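Local coordinates for protein endo-beta-N-acetylglucosaminidase F1 (Bacteroides thetaiotaomicron VPI-5482, PDB 6TCV) that probably hydrolyses the linkage between the two core N-acetylglucosamines of high-mannose N-glycans, releasing the oligosaccharide, at residues N205-A210 with L249-I254; T255-L260 with V284-L289; P215-N220 with A269-Q274; A307-L312 with G331-V336. The protein carries 2 engineered substitutions. One frame throughout, in Å; residues are numbered along the deposited sequence. Where two conformers were deposited one is given.

Contact 1. Residues N205-A210 with L249-I254. With MAN (alpha-D-mannopyranose), chain B; MAN (alpha-D-mannopyranose), chain C; MAN (alpha-D-mannopyranose), chain D; MAN (alpha-D-mannopyranose), chain E.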
# COMPACT_ATOMS: atom_id res chain seq x y z
N ASN A 205 16.13 -5.26 0.35
CA ASN A 205 17.00 -4.33 1.07
C ASN A 205 17.43 -3.15 0.22
O ASN A 205 17.44 -3.21 -1.01
CB ASN A 205 18.23 -5.07 1.56
CG ASN A 205 17.87 -6.18 2.48
OD1 ASN A 205 18.11 -7.35 2.21
ND2 ASN A 205 17.27 -5.82 3.59
N ILE A 206 17.79 -2.06 0.90
CA ILE A 206 18.63 -1.03 0.29
C ILE A 206 20.07 -1.32 0.68
O ILE A 206 20.38 -1.53 1.87
CB ILE A 206 18.18 0.39 0.65
CG1 ILE A 206 19.04 1.39 -0.11
CG2 ILE A 206 18.20 0.66 2.16
CD1 ILE A 206 18.50 2.83 -0.08
N ASN A 207 20.96 -1.32 -0.32
CA ASN A 207 22.38 -1.55 -0.09
C ASN A 207 23.15 -0.70 -1.10
O ASN A 207 22.59 -0.21 -2.10
CB ASN A 207 22.77 -3.00 -0.30
CG ASN A 207 22.46 -3.83 0.92
OD1 ASN A 207 21.47 -4.60 0.93
ND2 ASN A 207 23.29 -3.71 1.94
N TYR A 208 24.43 -0.46 -0.80
CA TYR A 208 25.25 0.32 -1.74
C TYR A 208 25.73 -0.66 -2.81
O TYR A 208 26.27 -1.73 -2.49
CB TYR A 208 26.46 0.93 -1.05
CG TYR A 208 27.10 2.01 -1.87
CD1 TYR A 208 26.34 3.11 -2.21
CD2 TYR A 208 28.39 1.93 -2.37
CE1 TYR A 208 26.84 4.14 -2.97
CE2 TYR A 208 28.89 2.99 -3.16
CZ TYR A 208 28.06 4.06 -3.45
OH TYR A 208 28.56 5.14 -4.23
N ASP A 209 25.64 -0.28 -4.08
CA ASP A 209 26.21 -1.07 -5.19
C ASP A 209 27.51 -0.35 -5.49
O ASP A 209 27.57 0.66 -6.20
CB ASP A 209 25.24 -1.00 -6.37
CG ASP A 209 25.69 -1.81 -7.54
OD1 ASP A 209 24.79 -2.09 -8.39
OD2 ASP A 209 26.88 -2.13 -7.65
N ALA A 210 28.60 -0.93 -4.98
CA ALA A 210 29.89 -0.27 -5.14
C ALA A 210 30.35 -0.20 -6.59
O ALA A 210 31.02 0.74 -6.99
CB ALA A 210 30.96 -1.01 -4.29
N LEU A 249 14.01 -2.57 3.45
CA LEU A 249 14.58 -2.55 4.78
C LEU A 249 16.06 -2.22 4.65
O LEU A 249 16.75 -2.77 3.79
CB LEU A 249 14.35 -3.95 5.40
CG LEU A 249 14.87 -4.17 6.83
CD1 LEU A 249 14.07 -3.42 7.85
CD2 LEU A 249 14.86 -5.69 7.11
N GLY A 250 16.58 -1.40 5.57
CA GLY A 250 18.02 -1.15 5.64
C GLY A 250 18.78 -2.42 5.91
O GLY A 250 18.22 -3.43 6.34
N ASN A 251 20.09 -2.39 5.65
CA ASN A 251 20.82 -3.65 5.60
C ASN A 251 22.34 -3.47 5.79
O ASN A 251 23.14 -4.03 5.02
CB ASN A 251 20.53 -4.34 4.26
CG ASN A 251 20.92 -5.79 4.28
OD1 ASN A 251 20.87 -6.47 5.33
ND2 ASN A 251 21.34 -6.28 3.16
N HIS A 252 22.74 -2.71 6.83
CA HIS A 252 24.08 -2.76 7.40
C HIS A 252 25.15 -2.23 6.46
O HIS A 252 26.30 -2.68 6.52
CB HIS A 252 24.42 -4.20 7.82
CG HIS A 252 23.36 -4.85 8.65
ND1 HIS A 252 23.21 -4.58 10.01
CD2 HIS A 252 22.38 -5.73 8.33
CE1 HIS A 252 22.18 -5.27 10.47
NE2 HIS A 252 21.66 -5.98 9.47
N ASP A 253 24.85 -1.14 5.75
CA ASP A 253 25.91 -0.39 5.06
C ASP A 253 25.54 1.09 5.09
O ASP A 253 24.61 1.50 5.79
CB ASP A 253 26.24 -0.99 3.67
CG ASP A 253 25.21 -0.75 2.60
OD1 ASP A 253 25.28 -1.54 1.60
OD2 ASP A 253 24.38 0.16 2.66
N ILE A 254 26.27 1.90 4.32
CA ILE A 254 26.13 3.35 4.32
C ILE A 254 24.80 3.85 3.78
O ILE A 254 24.47 5.02 3.97
CB ILE A 254 27.28 4.05 3.55
CG1 ILE A 254 27.30 3.56 2.10
CG2 ILE A 254 28.60 3.89 4.32
CD1 ILE A 254 28.33 4.30 1.24
C1 MAN B . 17.88 -10.59 7.22
C2 MAN B . 18.36 -10.65 5.78
C3 MAN B . 17.73 -9.51 5.00
C4 MAN B . 16.21 -9.51 5.14
C5 MAN B . 15.79 -9.56 6.60
C6 MAN B . 14.30 -9.82 6.78
O2 MAN B . 18.02 -11.96 5.26
O3 MAN B . 18.05 -9.65 3.62
O4 MAN B . 15.68 -8.30 4.60
O5 MAN B . 16.47 -10.65 7.27
O6 MAN B . 13.99 -9.91 8.18
C1 MAN C . 23.62 -9.25 11.40
C2 MAN C . 24.40 -8.31 10.49
C3 MAN C . 24.38 -8.81 9.05
C4 MAN C . 24.86 -10.25 9.01
C5 MAN C . 24.01 -11.10 9.94
C6 MAN C . 24.45 -12.55 9.99
O2 MAN C . 25.77 -8.23 10.88
O3 MAN C . 25.23 -8.01 8.22
O4 MAN C . 24.67 -10.80 7.70
O5 MAN C . 24.08 -10.58 11.27
O6 MAN C . 23.72 -13.26 10.97
C1 MAN D . 18.35 -7.78 11.16
C2 MAN D . 18.24 -7.93 9.65
C3 MAN D . 18.46 -9.38 9.26
C4 MAN D . 19.81 -9.86 9.74
C5 MAN D . 19.95 -9.59 11.25
C6 MAN D . 21.33 -9.91 11.76
O2 MAN D . 19.22 -7.11 9.03
O3 MAN D . 18.43 -9.44 7.82
O4 MAN D . 20.05 -11.24 9.50
O5 MAN D . 19.65 -8.21 11.56
O6 MAN D . 22.27 -9.12 11.02
C1 MAN E . 26.35 -6.99 10.63
C2 MAN E . 27.84 -7.09 10.89
C3 MAN E . 28.09 -7.49 12.33
C4 MAN E . 27.34 -6.57 13.28
C5 MAN E . 25.87 -6.49 12.89
C6 MAN E . 25.06 -5.51 13.73
O2 MAN E . 28.43 -5.83 10.61
O3 MAN E . 29.48 -7.43 12.61
O4 MAN E . 27.42 -7.07 14.61
O5 MAN E . 25.76 -6.07 11.52
O6 MAN E . 23.82 -5.21 13.14
O HOH W 1 21.68 -0.59 4.23
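Asp253 OD1 takes two hydrogen bonds from the strand. The backbone N of Tyr208 reaches Asp253 OD1 at 2.8 Å, on the syn side and not far from the carboxylate plane. Asn207 ND2 reaches Asp253 OD1 at 3.0 Å, from high above that plane and from the opposite face. With CG between its backbone N and carbonyl carbon (chi1 73°), Asp253 turns its carboxylate to the strand. Its other oxygen is held by Thr255. The Asn207 amide is used at both ends. Its OD1 receives Asn251 ND2 at 2.8 Å on a lone pair, in a nearly straight bond (176°). Its ND2 also makes a more bent bond to Asn251 O.

The Asn251 amide also stacks on that of Asn205, the two planes 17° apart. Asn205 ND2 donates to Leu249 O at 3.1 Å, and the backbone N of Ile206 meets the same oxygen from its other face. Asn205 OD1 accepts from O3 of the chain B mannose at 2.7 Å, while ND2 also donates to O4 of that sugar. These bonds probably fix which end of the amide is which. In the same loop, His252 NE2 shares a hydrogen bond with O2 of the chain D mannose, and C2 of the chain C mannose lies over the imidazole. Farther out, Ile254 CD1 sits 4.2 Å from the centroid of the Tyr208 ring in a CH-pi contact.

Asn205, near the end of strand 198-209, forms a parallel bridge with Leu249, the last residue of strand 243-249. From there the loop reaches out to the mannoses, as substrate-binding loops do in (beta/alpha)8 barrels.

Contact 2. Residues T255-L260 with V284-L289. Engineered in segment 284-289: Ala287 (natural residue Asp), Leu289 (natural residue Glu). With NAG (2-acetamido-2-deoxy-beta-D-glucopyranose), chain F.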
# COMPACT_ATOMS: atom_id res chain seq x y z
N THR A 255 24.02 2.99 3.12
CA THR A 255 22.74 3.41 2.56
C THR A 255 21.59 3.17 3.56
O THR A 255 21.64 2.26 4.39
CB THR A 255 22.40 2.70 1.24
OG1 THR A 255 22.18 1.29 1.49
CG2 THR A 255 23.45 2.92 0.17
N GLY A 256 20.54 3.97 3.44
CA GLY A 256 19.36 3.81 4.26
C GLY A 256 18.22 4.62 3.69
O GLY A 256 18.43 5.58 2.94
N LEU A 257 17.01 4.22 4.09
CA LEU A 257 15.79 4.81 3.55
C LEU A 257 15.51 6.20 4.06
O LEU A 257 14.67 6.89 3.46
CB LEU A 257 14.60 3.89 3.86
CG LEU A 257 14.81 2.46 3.34
CD1 LEU A 257 13.71 1.52 3.89
CD2 LEU A 257 14.78 2.40 1.81
N ALA A 258 16.18 6.65 5.13
CA ALA A 258 16.01 7.99 5.67
C ALA A 258 17.32 8.78 5.54
O ALA A 258 17.50 9.78 6.25
CB ALA A 258 15.55 7.94 7.14
N GLN A 259 18.23 8.38 4.63
CA GLN A 259 19.49 9.09 4.51
C GLN A 259 19.96 9.22 3.06
O GLN A 259 21.17 9.27 2.80
CB GLN A 259 20.61 8.50 5.38
CG GLN A 259 20.95 7.03 5.09
CD GLN A 259 21.51 6.28 6.29
OE1 GLN A 259 20.92 6.36 7.38
NE2 GLN A 259 22.64 5.60 6.14
N LEU A 260 19.03 9.28 2.13
CA LEU A 260 19.34 9.56 0.71
C LEU A 260 19.24 11.06 0.48
O LEU A 260 18.35 11.71 1.04
CB LEU A 260 18.36 8.79 -0.19
CG LEU A 260 18.34 7.28 0.04
CD1 LEU A 260 17.41 6.61 -0.90
CD2 LEU A 260 19.74 6.64 -0.06
N VAL A 284 4.82 -0.51 -1.96
CA VAL A 284 6.01 -0.69 -1.12
C VAL A 284 5.71 -0.41 0.34
O VAL A 284 4.81 0.37 0.68
CB VAL A 284 7.15 0.25 -1.63
CG1 VAL A 284 6.82 1.72 -1.40
CG2 VAL A 284 8.50 -0.08 -1.02
N ASN A 285 6.47 -1.04 1.23
CA ASN A 285 6.62 -0.62 2.62
C ASN A 285 8.08 -0.24 2.85
O ASN A 285 8.98 -1.00 2.43
CB ASN A 285 6.26 -1.71 3.62
CG ASN A 285 6.47 -1.27 5.05
OD1 ASN A 285 5.62 -0.51 5.62
ND2 ASN A 285 7.54 -1.59 5.60
N TYR A 286 8.31 0.90 3.49
CA TYR A 286 9.65 1.32 3.90
C TYR A 286 9.80 1.18 5.41
O TYR A 286 9.02 1.76 6.18
CB TYR A 286 9.86 2.77 3.49
CG TYR A 286 10.01 3.00 2.00
CD1 TYR A 286 10.87 2.26 1.23
CD2 TYR A 286 9.28 4.01 1.35
CE1 TYR A 286 11.05 2.50 -0.11
CE2 TYR A 286 9.46 4.27 -0.02
CZ TYR A 286 10.36 3.51 -0.73
OH TYR A 286 10.57 3.74 -2.07
N ALA A 287 10.86 0.46 5.80
CA ALA A 287 11.23 0.24 7.19
C ALA A 287 12.69 0.65 7.40
O ALA A 287 13.63 -0.01 6.90
CB ALA A 287 10.99 -1.23 7.55
N ASP A 288 12.87 1.76 8.11
CA ASP A 288 14.18 2.35 8.35
C ASP A 288 14.84 1.72 9.56
O ASP A 288 14.77 2.25 10.67
CB ASP A 288 14.09 3.86 8.53
CG ASP A 288 15.44 4.48 8.90
OD1 ASP A 288 16.49 3.99 8.41
OD2 ASP A 288 15.46 5.48 9.64
N LEU A 289 15.42 0.54 9.36
CA LEU A 289 16.21 -0.19 10.36
C LEU A 289 17.47 -0.72 9.72
O LEU A 289 17.51 -1.02 8.54
CB LEU A 289 15.43 -1.38 10.98
CG LEU A 289 14.22 -1.00 11.81
CD1 LEU A 289 12.97 -0.90 10.99
CD2 LEU A 289 13.98 -2.01 12.92
C1 NAG F . 14.16 -3.20 18.01
C2 NAG F . 14.68 -4.50 17.44
C3 NAG F . 14.30 -4.62 15.97
C4 NAG F . 12.81 -4.41 15.82
C5 NAG F . 12.47 -3.03 16.35
C6 NAG F . 11.05 -2.59 16.13
C7 NAG F . 16.80 -5.12 18.50
C8 NAG F . 18.29 -4.87 18.53
N2 NAG F . 16.14 -4.52 17.55
O3 NAG F . 14.73 -5.91 15.53
O4 NAG F . 12.59 -4.53 14.41
O5 NAG F . 12.76 -3.04 17.75
O6 NAG F . 10.17 -3.59 16.70
O7 NAG F . 16.23 -5.83 19.33
O HOH W 2 17.16 2.32 6.24
O HOH W 3 18.21 5.61 6.86
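Leu257 reaches from its loop to the end of strand 283-287 at Tyr286 and Ala287. CB starts toward the strand, and CG lies anti to the carbonyl carbon (chi1 -56°). CD1 continues the chain outward, anti to CA (chi2 170°). It comes to 3.4 Å from the carbonyl O of Ala287 and also touches CB and CD1 of Tyr286. The second methyl, CD2, approaches the phenol ring obliquely, 4.0 Å from Tyr286 CD1. The two side chains cross at about a right angle. Phe268, Leu312 and Ile206 add to the apolar surroundings of Leu257. Shortened to an alanine here, the side chain would probably leave a gap beside Tyr286 CD1 and the carbonyl O of Ala287.

The strand end carries the sequence that in glycoside hydrolase family 18 barrels usually holds the catalytic acids. Ala287 and Leu289 are engineered, replacing an Asp and a Glu, which is consistent with an enzyme disabled to keep its substrate intact. Leu289 CD2 comes within 3.2 Å of O4 of the chain F N-acetylglucosamine.

On the tyrosine, Val284 CG2 lies over one ring face, and the hydroxyl bonds to Thr316. Beyond the apolar patch, the two segments are joined through water. Asp288 OD1 accepts from two waters. One is held by Leu257 N, the other by Ala258 N at 2.9 Å, and the second water also donates to Gln259 OE1. Asp288 OD2 passes 3.5 Å from Ala258 CB and accepts from Gln332 N. Asp288 is the centre of an inverse gamma turn, closed by a weak bond from Leu289 N to Ala287 O.

Contact 3. Residues P215-N220 with A269-Q274. With MAN (alpha-D-mannopyranose), chain G; MAN (alpha-D-mannopyranose), chain B.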
# COMPACT_ATOMS: atom_id res chain seq x y z
N PRO A 215 23.16 3.58 -4.48
CA PRO A 215 22.28 2.63 -3.79
C PRO A 215 21.50 1.79 -4.79
O PRO A 215 21.23 2.21 -5.91
CB PRO A 215 21.31 3.55 -3.02
CG PRO A 215 22.04 4.90 -2.97
CD PRO A 215 22.80 4.99 -4.19
N ARG A 216 21.08 0.59 -4.37
CA ARG A 216 20.21 -0.24 -5.18
C ARG A 216 19.27 -1.02 -4.26
O ARG A 216 19.52 -1.18 -3.06
CB ARG A 216 21.04 -1.26 -5.97
CG ARG A 216 21.75 -2.33 -5.12
CD ARG A 216 22.34 -3.60 -5.85
NE ARG A 216 21.38 -4.28 -6.69
CZ ARG A 216 21.62 -4.86 -7.84
NH1 ARG A 216 22.85 -4.84 -8.34
NH2 ARG A 216 20.64 -5.47 -8.49
N VAL A 217 18.19 -1.50 -4.87
CA VAL A 217 17.40 -2.57 -4.27
C VAL A 217 18.23 -3.83 -4.40
O VAL A 217 18.66 -4.22 -5.50
CB VAL A 217 16.08 -2.72 -5.02
CG1 VAL A 217 15.26 -3.90 -4.50
CG2 VAL A 217 15.27 -1.45 -4.93
N GLN A 218 18.46 -4.50 -3.27
CA GLN A 218 19.21 -5.73 -3.22
C GLN A 218 18.30 -6.79 -2.64
O GLN A 218 17.84 -6.66 -1.49
CB GLN A 218 20.47 -5.52 -2.35
CG GLN A 218 21.32 -6.80 -2.23
CD GLN A 218 22.57 -6.63 -1.37
OE1 GLN A 218 23.47 -5.87 -1.75
NE2 GLN A 218 22.66 -7.36 -0.28
N CYS A 219 18.11 -7.87 -3.38
CA CYS A 219 17.17 -8.92 -3.00
C CYS A 219 17.98 -10.14 -2.61
O CYS A 219 18.80 -10.65 -3.39
CB CYS A 219 16.28 -9.27 -4.20
SG CYS A 219 15.12 -7.93 -4.60
N ASN A 220 17.76 -10.62 -1.40
CA ASN A 220 18.37 -11.86 -0.94
C ASN A 220 17.79 -13.03 -1.73
O ASN A 220 16.82 -12.88 -2.48
CB ASN A 220 18.28 -12.01 0.58
CG ASN A 220 16.90 -12.33 1.06
OD1 ASN A 220 16.22 -13.21 0.51
ND2 ASN A 220 16.52 -11.73 2.18
N ALA A 269 13.67 5.90 -5.53
CA ALA A 269 12.22 5.82 -5.69
C ALA A 269 11.85 5.28 -7.06
O ALA A 269 10.95 4.44 -7.19
CB ALA A 269 11.65 7.22 -5.55
N ARG A 270 12.55 5.73 -8.10
CA ARG A 270 12.28 5.30 -9.46
C ARG A 270 12.65 3.83 -9.66
O ARG A 270 11.96 3.11 -10.38
CB ARG A 270 12.95 6.26 -10.45
CG ARG A 270 12.28 7.63 -10.34
CD ARG A 270 13.07 8.78 -10.89
NE ARG A 270 12.43 10.01 -10.35
CZ ARG A 270 12.81 11.24 -10.60
NH1 ARG A 270 13.83 11.44 -11.41
NH2 ARG A 270 12.18 12.28 -10.07
N GLU A 271 13.70 3.36 -8.96
CA GLU A 271 14.04 1.93 -9.00
C GLU A 271 12.98 1.08 -8.31
O GLU A 271 12.59 0.02 -8.83
CB GLU A 271 15.42 1.74 -8.37
CG GLU A 271 15.93 0.33 -8.53
CD GLU A 271 17.39 0.21 -8.25
OE1 GLU A 271 18.18 1.03 -8.83
OE2 GLU A 271 17.82 -0.80 -7.65
N VAL A 272 12.50 1.54 -7.15
CA VAL A 272 11.43 0.82 -6.47
C VAL A 272 10.19 0.75 -7.36
O VAL A 272 9.57 -0.31 -7.47
CB VAL A 272 11.14 1.49 -5.13
CG1 VAL A 272 9.83 0.98 -4.51
CG2 VAL A 272 12.28 1.29 -4.16
N ALA A 273 9.80 1.85 -8.00
CA ALA A 273 8.66 1.83 -8.88
C ALA A 273 8.89 0.85 -10.01
O ALA A 273 7.95 0.19 -10.47
CB ALA A 273 8.35 3.24 -9.39
N GLN A 274 10.12 0.80 -10.55
CA GLN A 274 10.41 -0.13 -11.65
C GLN A 274 10.22 -1.56 -11.19
O GLN A 274 9.68 -2.38 -11.94
CB GLN A 274 11.84 0.12 -12.12
CG GLN A 274 12.17 -0.64 -13.39
CD GLN A 274 12.57 -2.06 -13.18
OE1 GLN A 274 13.23 -2.38 -12.21
NE2 GLN A 274 12.20 -2.92 -14.14
C1 MAN G . 19.05 -12.54 4.47
C2 MAN G . 18.59 -13.90 3.97
C3 MAN G . 18.52 -14.90 5.12
C4 MAN G . 19.85 -14.94 5.85
C5 MAN G . 20.17 -13.53 6.33
C6 MAN G . 21.51 -13.43 7.01
O2 MAN G . 19.49 -14.34 2.94
O3 MAN G . 18.15 -16.16 4.60
O4 MAN G . 19.78 -15.79 6.99
O5 MAN G . 20.26 -12.67 5.19
O6 MAN G . 21.68 -12.11 7.57
C1 MAN B . 17.88 -10.59 7.22
C2 MAN B . 18.36 -10.65 5.78
C3 MAN B . 17.73 -9.51 5.00
C4 MAN B . 16.21 -9.51 5.14
C5 MAN B . 15.79 -9.56 6.60
C6 MAN B . 14.30 -9.82 6.78
O2 MAN B . 18.02 -11.96 5.26
O3 MAN B . 18.05 -9.65 3.62
O4 MAN B . 15.68 -8.30 4.60
O5 MAN B . 16.47 -10.65 7.27
O6 MAN B . 13.99 -9.91 8.18
O HOH W 4 20.75 1.05 -8.45
O HOH W 5 18.17 -3.82 -8.27
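Glu271 and Val217 lie side by side but point opposite ways, the first from the helix, the second from the strand. The glutamate has CG anti to its backbone N (chi1 -172°) and stays extended beyond it. This carries OE2 past the valine CB to the backbone. There OE2 accepts from Val217 N at 2.9 Å, the donor standing well above the carboxylate plane. Val217 CG2 packs 4.1 Å from Val272 CG2 and also lies against Glu271 CG.

Strand 214-218 pairs antiparallel with strand 198-209 through Arg216 and Gln218. Val217 N faces the other way, so a side chain from helix 262-278 serves it instead. The axes of segments 215-218 and 269-274 come within 8.5 Å, their directions 25° apart, so that this barrel helix packs alongside the second strand of the hairpin.

Water bridges flank the direct bond. One water donates to Pro215 O and, at 2.6 Å, to Glu271 OE1. Another donates to Val217 O and to Glu271 OE2. Arg216 NE donates to Val217 O at 3.0 Å, with that oxygen in the guanidinium plane. With an alanine in place of Glu271, Val217 N would probably be left without its acceptor and both waters would lose a partner.

At the far end, Asn220 N-caps helix 221-228 through OD1, while ND2 donates to O3 of the chain B mannose at 3.0 Å.

Contact 4. Residues A307-L312 with G331-V336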
# COMPACT_ATOMS: atom_id res chain seq x y z
N ALA A 307 13.12 14.35 7.15
CA ALA A 307 12.94 15.08 5.90
C ALA A 307 13.46 14.28 4.71
O ALA A 307 12.82 14.22 3.66
CB ALA A 307 13.66 16.44 5.93
N ALA A 308 14.57 13.57 4.89
CA ALA A 308 15.08 12.75 3.80
C ALA A 308 14.17 11.57 3.53
O ALA A 308 13.96 11.18 2.38
CB ALA A 308 16.50 12.25 4.16
N ALA A 309 13.63 10.97 4.59
CA ALA A 309 12.66 9.90 4.44
C ALA A 309 11.42 10.36 3.71
O ALA A 309 10.90 9.67 2.81
CB ALA A 309 12.29 9.34 5.81
N ALA A 310 10.90 11.53 4.08
CA ALA A 310 9.71 12.06 3.41
C ALA A 310 9.98 12.31 1.94
O ALA A 310 9.13 12.02 1.09
CB ALA A 310 9.24 13.34 4.11
N ARG A 311 11.15 12.85 1.62
CA ARG A 311 11.52 13.02 0.21
C ARG A 311 11.42 11.69 -0.55
O ARG A 311 10.84 11.63 -1.65
CB ARG A 311 12.92 13.63 0.10
CG ARG A 311 13.53 13.57 -1.35
CD ARG A 311 12.75 14.45 -2.33
NE ARG A 311 12.84 15.86 -1.94
CZ ARG A 311 12.15 16.81 -2.55
NH1 ARG A 311 11.37 16.57 -3.57
NH2 ARG A 311 12.22 18.06 -2.08
N LEU A 312 11.94 10.63 0.02
CA LEU A 312 11.85 9.33 -0.64
C LEU A 312 10.41 8.89 -0.81
O LEU A 312 10.02 8.42 -1.89
CB LEU A 312 12.64 8.24 0.14
CG LEU A 312 12.49 6.82 -0.40
CD1 LEU A 312 13.00 6.72 -1.84
CD2 LEU A 312 13.17 5.80 0.51
N GLY A 331 12.54 4.49 13.60
CA GLY A 331 13.70 5.18 13.06
C GLY A 331 13.30 6.56 12.61
O GLY A 331 12.47 7.22 13.23
N GLN A 332 13.81 6.96 11.46
CA GLN A 332 13.57 8.28 10.91
C GLN A 332 12.59 8.26 9.74
O GLN A 332 12.55 9.20 8.96
CB GLN A 332 14.90 8.88 10.46
CG GLN A 332 15.72 9.51 11.57
CD GLN A 332 16.01 8.59 12.74
OE1 GLN A 332 16.75 7.61 12.63
NE2 GLN A 332 15.43 8.92 13.89
N MET A 333 11.78 7.21 9.62
CA MET A 333 11.01 6.99 8.40
C MET A 333 9.78 7.88 8.26
O MET A 333 9.28 8.03 7.13
CB MET A 333 10.56 5.52 8.29
CG MET A 333 10.22 5.11 6.86
SD MET A 333 11.70 5.15 5.78
CE MET A 333 11.07 6.07 4.36
N TYR A 334 9.26 8.44 9.36
CA TYR A 334 7.95 9.09 9.36
C TYR A 334 7.94 10.30 10.26
O TYR A 334 8.48 10.25 11.35
CB TYR A 334 6.90 8.11 9.88
CG TYR A 334 5.47 8.59 9.86
CD1 TYR A 334 4.76 8.78 8.67
CD2 TYR A 334 4.81 8.81 11.04
CE1 TYR A 334 3.44 9.16 8.66
CE2 TYR A 334 3.45 9.23 11.06
CZ TYR A 334 2.78 9.40 9.84
OH TYR A 334 1.44 9.77 9.80
N GLY A 335 7.29 11.35 9.81
CA GLY A 335 7.07 12.51 10.66
C GLY A 335 7.00 13.85 9.96
O GLY A 335 6.35 14.75 10.50
N VAL A 336 7.61 14.01 8.82
CA VAL A 336 7.54 15.25 8.05
C VAL A 336 6.33 15.21 7.14
O VAL A 336 6.12 14.24 6.40
CB VAL A 336 8.84 15.46 7.26
CG1 VAL A 336 8.67 16.52 6.18
CG2 VAL A 336 9.94 15.85 8.20
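Met333 leaves its backbone heading away from helix 306-319, then bends back to touch Ala309. CG is anti to the backbone N (chi1 -158°), but the chain folds at chi2 (66°) and again at chi3 (-132°). The terminal methyl CE therefore ends 3.8 Å from Ala309 CB. The same CE lies near the carbonyl O of Ala309 and 4.4 Å from Leu312 CD2. Val336 has CG1 anti to its backbone N and CG2 anti to its carbonyl carbon. This splits its methyls between two helix residues. CB and CG1 both rest on Ala310 CB, the former at 3.8 Å. CG2 reaches Ala307 N at 3.7 Å, in the first turn of the helix.

The helix follows strand 283-287 and leads into strand 324-329, a parallel neighbour of the first. This is a beta-alpha-beta crossover of the barrel wall. Residues 331-336 come directly after the second strand and lie back against the early turns of the crossover helix.

Small alanines let the loop backbone come very near. Ala309 CB is 3.2 Å from Gln332 O, a tight approach, and 3.5 Å from Met333 O. No hydrogen bond joins the two segments, and the contact rests on packing. Other contacts hold the loop from outside: the Tyr334 ring meets Tyr360 edge-to-face, and its hydroxyl bonds to the carbonyl O of the same residue. Met333 also packs on Val327 and Leu257.

Contacts 1 and 2 follow one another along the loop after strand 243-249. Their centres are 9 Å apart, and Ile254 O lies 2.9 Å from Gln259 NE2 in a probable hydrogen bond. Contact 3 shares the hairpin of contact 1, where Asn205 O and Gln218 N are 2.8 Å apart. Both contacts touch the chain B mannose. Val272 of contact 3 packs on Val284 and Tyr286 of contact 2. Contact 4, centred 8 Å from contact 2, is tied to it by Asp288 and Gln332. It does not touch contact 1. The bound glycan runs from the N-acetylglucosamine beside the engineered Leu289 of contact 2, probably at the active site, to the mannoses at contacts 1 and 3.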